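Local coordinates for protein CdnC (Chryseobacterium gregarium DSM 19109, PDB 7MGV) that probably uses ATP to close side-chain omega-ester macrocycles in a ribosomally made precursor peptide, as an ATP-grasp ligase of graspetide biosynthesis, at residues E231-L236 with D251-E256; Y246-D251 with W273-L278. All coordinates share one frame; numbering follows the deposited sequence.

Interaction 1 (E231-L236 with D251-E256). With ADP (adenosine-5'-diphosphate), chain F.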
loop_
_atom_site.group_PDB
_atom_site.type_symbol
_atom_site.label_atom_id
_atom_site.label_comp_id
_atom_site.label_asym_id
_atom_site.label_seq_id
_atom_site.Cartn_x
_atom_site.Cartn_y
_atom_site.Cartn_z
ATOM N N GLU A 231 -29.017 -14.770 -6.334
ATOM C CA GLU A 231 -30.243 -14.150 -6.817
ATOM C C GLU A 231 -30.630 -13.001 -5.894
ATOM O O GLU A 231 -30.624 -13.148 -4.669
ATOM C CB GLU A 231 -31.369 -15.180 -6.895
ATOM C CG GLU A 231 -32.237 -15.059 -8.139
ATOM C CD GLU A 231 -31.431 -15.128 -9.424
ATOM O OE1 GLU A 231 -31.053 -16.247 -9.831
ATOM O OE2 GLU A 231 -31.175 -14.064 -10.027
ATOM N N LYS A 232 -30.956 -11.854 -6.482
ATOM C CA LYS A 232 -31.188 -10.632 -5.718
ATOM C C LYS A 232 -32.658 -10.537 -5.326
ATOM O O LYS A 232 -33.524 -10.334 -6.183
ATOM C CB LYS A 232 -30.771 -9.403 -6.521
ATOM C CG LYS A 232 -29.277 -9.260 -6.728
ATOM C CD LYS A 232 -28.912 -7.817 -7.037
ATOM C CE LYS A 232 -27.765 -7.739 -8.030
ATOM N NZ LYS A 232 -27.955 -6.639 -9.016
ATOM N N LYS A 233 -32.938 -10.686 -4.032
ATOM C CA LYS A 233 -34.206 -10.214 -3.493
ATOM C C LYS A 233 -34.078 -8.787 -2.984
ATOM O O LYS A 233 -34.978 -7.965 -3.195
ATOM C CB LYS A 233 -34.698 -11.132 -2.370
ATOM C CG LYS A 233 -35.916 -10.589 -1.634
ATOM C CD LYS A 233 -36.251 -11.402 -0.396
ATOM C CE LYS A 233 -37.461 -10.822 0.321
ATOM N NZ LYS A 233 -37.911 -11.675 1.454
ATOM N N LYS A 234 -32.963 -8.476 -2.323
ATOM C CA LYS A 234 -32.636 -7.108 -1.947
ATOM C C LYS A 234 -31.164 -6.846 -2.233
ATOM O O LYS A 234 -30.338 -7.761 -2.210
ATOM C CB LYS A 234 -32.915 -6.825 -0.463
ATOM C CG LYS A 234 -34.376 -6.883 -0.053
ATOM C CD LYS A 234 -34.582 -6.151 1.268
ATOM C CE LYS A 234 -35.914 -6.501 1.908
ATOM N NZ LYS A 234 -35.864 -7.823 2.587
ATOM N N GLU A 235 -30.842 -5.582 -2.488
ATOM C CA GLU A 235 -29.462 -5.126 -2.558
ATOM C C GLU A 235 -29.241 -4.085 -1.470
ATOM O O GLU A 235 -30.082 -3.204 -1.273
ATOM C CB GLU A 235 -29.132 -4.541 -3.935
ATOM C CG GLU A 235 -27.655 -4.239 -4.135
ATOM C CD GLU A 235 -27.293 -4.036 -5.592
ATOM O OE1 GLU A 235 -28.218 -3.935 -6.425
ATOM O OE2 GLU A 235 -26.085 -3.980 -5.906
ATOM N N LEU A 236 -28.113 -4.184 -0.764
ATOM C CA LEU A 236 -27.867 -3.375 0.422
ATOM C C LEU A 236 -26.550 -2.625 0.302
ATOM O O LEU A 236 -25.526 -3.212 -0.065
ATOM C CB LEU A 236 -27.835 -4.239 1.687
ATOM C CG LEU A 236 -29.077 -5.042 2.071
ATOM C CD1 LEU A 236 -28.775 -5.928 3.266
ATOM C CD2 LEU A 236 -30.234 -4.117 2.377
ATOM N N ASP A 251 -35.209 -2.989 -3.096
ATOM C CA ASP A 251 -36.013 -4.207 -3.049
ATOM C C ASP A 251 -36.385 -4.571 -4.480
ATOM O O ASP A 251 -37.365 -4.062 -5.029
ATOM C CB ASP A 251 -37.250 -4.004 -2.180
ATOM C CG ASP A 251 -37.802 -5.308 -1.634
ATOM O OD1 ASP A 251 -37.756 -6.327 -2.356
ATOM O OD2 ASP A 251 -38.282 -5.313 -0.481
ATOM N N SER A 252 -35.588 -5.452 -5.091
ATOM C CA SER A 252 -35.858 -5.873 -6.463
ATOM C C SER A 252 -37.170 -6.638 -6.551
ATOM O O SER A 252 -37.937 -6.467 -7.508
ATOM C CB SER A 252 -34.705 -6.731 -6.981
ATOM O OG SER A 252 -33.459 -6.262 -6.497
ATOM N N GLN A 253 -37.442 -7.486 -5.557
ATOM C CA GLN A 253 -38.648 -8.307 -5.569
ATOM C C GLN A 253 -39.905 -7.444 -5.541
ATOM O O GLN A 253 -40.806 -7.609 -6.372
ATOM C CB GLN A 253 -38.620 -9.271 -4.383
ATOM C CG GLN A 253 -39.813 -10.203 -4.281
ATOM C CD GLN A 253 -39.809 -10.994 -2.987
ATOM O OE1 GLN A 253 -39.954 -10.432 -1.902
ATOM N NE2 GLN A 253 -39.631 -12.307 -3.095
ATOM N N GLN A 254 -39.977 -6.505 -4.594
ATOM C CA GLN A 254 -41.165 -5.664 -4.488
ATOM C C GLN A 254 -41.276 -4.690 -5.653
ATOM O O GLN A 254 -42.390 -4.348 -6.060
ATOM C CB GLN A 254 -41.169 -4.912 -3.157
ATOM C CG GLN A 254 -42.550 -4.423 -2.726
ATOM C CD GLN A 254 -43.437 -5.533 -2.179
ATOM O OE1 GLN A 254 -43.613 -6.578 -2.808
ATOM N NE2 GLN A 254 -44.005 -5.306 -1.000
ATOM N N SER A 255 -40.147 -4.243 -6.203
ATOM C CA SER A 255 -40.181 -3.408 -7.401
ATOM C C SER A 255 -40.805 -4.159 -8.572
ATOM O O SER A 255 -41.722 -3.661 -9.244
ATOM C CB SER A 255 -38.762 -2.959 -7.752
ATOM O OG SER A 255 -38.624 -2.734 -9.143
ATOM N N GLU A 256 -40.303 -5.366 -8.837
ATOM C CA GLU A 256 -40.832 -6.178 -9.923
ATOM C C GLU A 256 -42.293 -6.542 -9.686
ATOM O O GLU A 256 -43.068 -6.649 -10.644
ATOM C CB GLU A 256 -39.964 -7.425 -10.078
ATOM C CG GLU A 256 -40.534 -8.511 -10.953
ATOM C CD GLU A 256 -39.708 -9.777 -10.879
ATOM O OE1 GLU A 256 -38.505 -9.726 -11.217
ATOM O OE2 GLU A 256 -40.259 -10.821 -10.475
HETATM P PB ADP F . -21.486 -0.979 -10.675
HETATM O O1B ADP F . -20.976 -1.561 -9.378
HETATM O O2B ADP F . -20.595 0.087 -11.264
HETATM O O3B ADP F . -22.961 -0.654 -10.671
HETATM P PA ADP F . -20.357 -3.419 -11.390
HETATM O O1A ADP F . -19.083 -2.881 -10.782
HETATM O O2A ADP F . -20.315 -4.349 -12.579
HETATM O O3A ADP F . -21.371 -2.210 -11.704
HETATM O "O5'" ADP F . -21.191 -4.131 -10.219
HETATM C "C5'" ADP F . -21.094 -5.528 -9.987
HETATM C "C4'" ADP F . -22.512 -6.037 -9.772
HETATM O "O4'" ADP F . -22.512 -7.463 -9.732
HETATM C "C3'" ADP F . -23.107 -5.530 -8.468
HETATM O "O3'" ADP F . -24.249 -4.715 -8.745
HETATM C "C2'" ADP F . -23.537 -6.766 -7.708
HETATM O "O2'" ADP F . -24.904 -6.649 -7.308
HETATM C "C1'" ADP F . -23.362 -7.918 -8.683
HETATM N N9 ADP F . -22.726 -9.066 -8.003
HETATM C C8 ADP F . -21.503 -9.074 -7.438
HETATM N N7 ADP F . -21.226 -10.287 -6.898
HETATM C C5 ADP F . -22.294 -11.078 -7.119
HETATM C C6 ADP F . -22.666 -12.477 -6.815
HETATM N N6 ADP F . -21.819 -13.296 -6.146
HETATM N N1 ADP F . -23.882 -12.905 -7.226
HETATM C C2 ADP F . -24.734 -12.102 -7.891
HETATM N N3 ADP F . -24.462 -10.824 -8.202
HETATM C C4 ADP F . -23.281 -10.266 -7.846
#

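Interaction 2 (Y246-D251 with W273-L278)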
loop_
_atom_site.group_PDB
_atom_site.type_symbol
_atom_site.label_atom_id
_atom_site.label_comp_id
_atom_site.label_asym_id
_atom_site.label_seq_id
_atom_site.Cartn_x
_atom_site.Cartn_y
_atom_site.Cartn_z
ATOM N N TYR A 246 -25.698 3.164 8.688
ATOM C CA TYR A 246 -26.758 3.634 7.802
ATOM C C TYR A 246 -26.928 2.600 6.698
ATOM O O TYR A 246 -26.033 2.422 5.865
ATOM C CB TYR A 246 -26.425 5.007 7.217
ATOM C CG TYR A 246 -26.174 6.082 8.250
ATOM C CD1 TYR A 246 -24.917 6.250 8.815
ATOM C CD2 TYR A 246 -27.194 6.934 8.655
ATOM C CE1 TYR A 246 -24.683 7.233 9.759
ATOM C CE2 TYR A 246 -26.969 7.920 9.598
ATOM C CZ TYR A 246 -25.712 8.065 10.146
ATOM O OH TYR A 246 -25.485 9.045 11.084
ATOM N N ALA A 247 -28.068 1.919 6.689
ATOM C CA ALA A 247 -28.352 0.882 5.710
ATOM C C ALA A 247 -29.370 1.381 4.696
ATOM O O ALA A 247 -30.375 1.997 5.061
ATOM C CB ALA A 247 -28.872 -0.387 6.388
ATOM N N PHE A 248 -29.113 1.096 3.423
ATOM C CA PHE A 248 -30.009 1.452 2.336
ATOM C C PHE A 248 -30.236 0.222 1.476
ATOM O O PHE A 248 -29.322 -0.586 1.282
ATOM C CB PHE A 248 -29.440 2.593 1.488
ATOM C CG PHE A 248 -29.109 3.823 2.279
ATOM C CD1 PHE A 248 -30.041 4.836 2.427
ATOM C CD2 PHE A 248 -27.867 3.968 2.876
ATOM C CE1 PHE A 248 -29.741 5.972 3.156
ATOM C CE2 PHE A 248 -27.561 5.099 3.606
ATOM C CZ PHE A 248 -28.499 6.102 3.746
ATOM N N GLU A 249 -31.452 0.086 0.959
ATOM C CA GLU A 249 -31.837 -1.103 0.219
ATOM C C GLU A 249 -32.537 -0.731 -1.079
ATOM O O GLU A 249 -33.193 0.311 -1.187
ATOM C CB GLU A 249 -32.751 -2.015 1.055
ATOM C CG GLU A 249 -34.226 -1.645 1.025
ATOM C CD GLU A 249 -35.081 -2.590 1.847
ATOM O OE1 GLU A 249 -34.533 -3.260 2.749
ATOM O OE2 GLU A 249 -36.302 -2.662 1.593
ATOM N N ILE A 250 -32.348 -1.594 -2.071
ATOM C CA ILE A 250 -33.189 -1.659 -3.258
ATOM C C ILE A 250 -33.885 -3.012 -3.226
ATOM O O ILE A 250 -33.222 -4.057 -3.291
ATOM C CB ILE A 250 -32.389 -1.488 -4.558
ATOM C CG1 ILE A 250 -31.852 -0.062 -4.677
ATOM C CG2 ILE A 250 -33.259 -1.822 -5.761
ATOM C CD1 ILE A 250 -31.176 0.223 -6.002
ATOM N N ASP A 251 -35.209 -2.989 -3.096
ATOM C CA ASP A 251 -36.013 -4.207 -3.049
ATOM C C ASP A 251 -36.385 -4.571 -4.480
ATOM O O ASP A 251 -37.365 -4.062 -5.029
ATOM C CB ASP A 251 -37.250 -4.004 -2.180
ATOM C CG ASP A 251 -37.802 -5.308 -1.634
ATOM O OD1 ASP A 251 -37.756 -6.327 -2.356
ATOM O OD2 ASP A 251 -38.282 -5.313 -0.481
ATOM N N TRP A 273 -32.549 3.992 -3.856
ATOM C CA TRP A 273 -32.279 3.377 -2.566
ATOM C C TRP A 273 -33.178 3.987 -1.502
ATOM O O TRP A 273 -33.380 5.203 -1.458
ATOM C CB TRP A 273 -30.812 3.564 -2.183
ATOM C CG TRP A 273 -29.871 2.966 -3.172
ATOM C CD1 TRP A 273 -29.375 3.561 -4.296
ATOM C CD2 TRP A 273 -29.316 1.648 -3.136
ATOM N NE1 TRP A 273 -28.544 2.692 -4.961
ATOM C CE2 TRP A 273 -28.489 1.512 -4.269
ATOM C CE3 TRP A 273 -29.436 0.570 -2.255
ATOM C CZ2 TRP A 273 -27.788 0.342 -4.544
ATOM C CZ3 TRP A 273 -28.740 -0.592 -2.530
ATOM C CH2 TRP A 273 -27.927 -0.697 -3.666
ATOM N N ILE A 274 -33.732 3.137 -0.646
ATOM C CA ILE A 274 -34.534 3.628 0.470
ATOM C C ILE A 274 -33.836 3.245 1.769
ATOM O O ILE A 274 -33.265 2.149 1.865
ATOM C CB ILE A 274 -35.974 3.090 0.415
ATOM C CG1 ILE A 274 -36.003 1.571 0.595
ATOM C CG2 ILE A 274 -36.639 3.486 -0.898
ATOM C CD1 ILE A 274 -37.362 1.029 0.991
ATOM N N PRO A 275 -33.819 4.122 2.772
ATOM C CA PRO A 275 -33.246 3.742 4.066
ATOM C C PRO A 275 -33.987 2.555 4.661
ATOM O O PRO A 275 -35.203 2.411 4.509
ATOM C CB PRO A 275 -33.424 5.002 4.920
ATOM C CG PRO A 275 -33.509 6.116 3.929
ATOM C CD PRO A 275 -34.205 5.542 2.730
ATOM N N THR A 276 -33.234 1.697 5.339
ATOM C CA THR A 276 -33.776 0.480 5.921
ATOM C C THR A 276 -33.022 0.194 7.212
ATOM O O THR A 276 -32.067 0.893 7.567
ATOM C CB THR A 276 -33.679 -0.691 4.936
ATOM O OG1 THR A 276 -34.459 -1.794 5.417
ATOM C CG2 THR A 276 -32.230 -1.133 4.771
ATOM N N GLU A 277 -33.460 -0.842 7.923
ATOM C CA GLU A 277 -32.854 -1.236 9.185
ATOM C C GLU A 277 -32.412 -2.689 9.097
ATOM O O GLU A 277 -33.168 -3.545 8.625
ATOM C CB GLU A 277 -33.831 -1.031 10.345
ATOM C CG GLU A 277 -34.211 0.426 10.555
ATOM C CD GLU A 277 -35.417 0.595 11.452
ATOM O OE1 GLU A 277 -35.769 -0.372 12.159
ATOM O OE2 GLU A 277 -36.016 1.691 11.446
ATOM N N LEU A 278 -31.193 -2.957 9.545
ATOM C CA LEU A 278 -30.601 -4.282 9.468
ATOM C C LEU A 278 -31.029 -5.139 10.653
ATOM O O LEU A 278 -31.307 -4.617 11.738
ATOM C CB LEU A 278 -29.078 -4.187 9.451
ATOM C CG LEU A 278 -28.419 -3.323 8.378
ATOM C CD1 LEU A 278 -26.995 -2.986 8.779
ATOM C CD2 LEU A 278 -28.445 -4.025 7.031
#

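Interaction 1 (E231-L236 with D251-E256)
The carbonyl of K233 meets the first turn of helix 252-258. K233 O accepts two weak backbone bonds, from S252 N at 3.2 Å, bent to 121°, and from Q253 N at 3.4 Å, nearly straight at 169°. The K233 side chain runs out extended and crosses Q253, with CE 3.4 Å from Q253 OE1. Its NZ goes on to a salt bridge with D308. K234 crosses D251, and its CE lies 3.6 Å from D251 OD2. Their charged atoms, K234 NZ and D251 OD2, stay 4.6 Å apart. D251 is the N-cap. With CG anti to the backbone N (chi1 -157°), its OD1 takes Q254 N at 3.2 Å, from above the carboxylate plane. With an alanine here, Q254 N is likely to lose its cap and K234 one of the two acids beside it. On the ligand side, E235 OE2 accepts a bond from ADP O2' at 3.2 Å and a weak one from O3'. K232 reaches the same ribose, its CE 3.1 Å from O2'. K233 and K234 both face V304 on strand 297-304. This is a classic beta bulge, next to a capped helix start and the nucleotide ribose site of an ATP-grasp fold.

Interaction 2 (Y246-D251 with W273-L278)
E249 and I274 form an antiparallel hydrogen-bonded pair. E249 N donates to I274 O and I274 N to E249 O, both at 2.9 Å. T276 N adds a bond to A247 O. Between these, F248 faces P275 as a non-hydrogen-bonded pair.

The E249 side chain can be followed outward. CB lies 3.9 Å from T276 CG2. CG sits between the backbone N and the carbonyl carbon (chi1 84°), and this brings it to 3.7 Å from I274 CG1. The chain then runs on extended, and CD passes T276 CB. At the tip, OE1 accepts a hydrogen bond from T276 OG1 at 3.0 Å, met from above the carboxylate plane. OE2 has I274 CD1 as its neighbour.

F248 turns to the other side of the sheet, where its CE1 touches P275 CG obliquely at 3.8 Å. I250 CG1 stands over one face of the W273 six-membered ring, 3.5 Å from its centroid, a CH-pi contact. I250 CD1 reaches on to W273 CE2 at 3.4 Å. The ring of W323 meets W273 with the planes nearly perpendicular. At the far end A247 CB packs on L278 CG.

The chemistry is thus split: backbone bonds fix the register of outer strand 274-276, apolar groups fill in around F248 and W273, and the buried E249 carboxylate has the T276 hydroxyl and K234 alongside, which probably eases its burial.

How the interactions relate
Both interactions hold the same antiparallel sheet, and they share D251, where strand 244-251 passes into helix 252-258. Interaction 1 is a surface contact. It buries 292 Å² and depends on weak backbone bonds, lysine chains and an acidic helix cap. Interaction 2 is partly buried and buries 565 Å², with regular strand bonds and apolar contacts. The two also touch directly. E235 O probably bonds to I250 N at 2.9 Å, and L236 packs on E249. K234 lies beside both acids, D251 in interaction 1 and E249 in interaction 2. E235 in 231-236 is hydrogen-bonded to the ribose, whereas the W273 side chain remains about 7 Å from ADP.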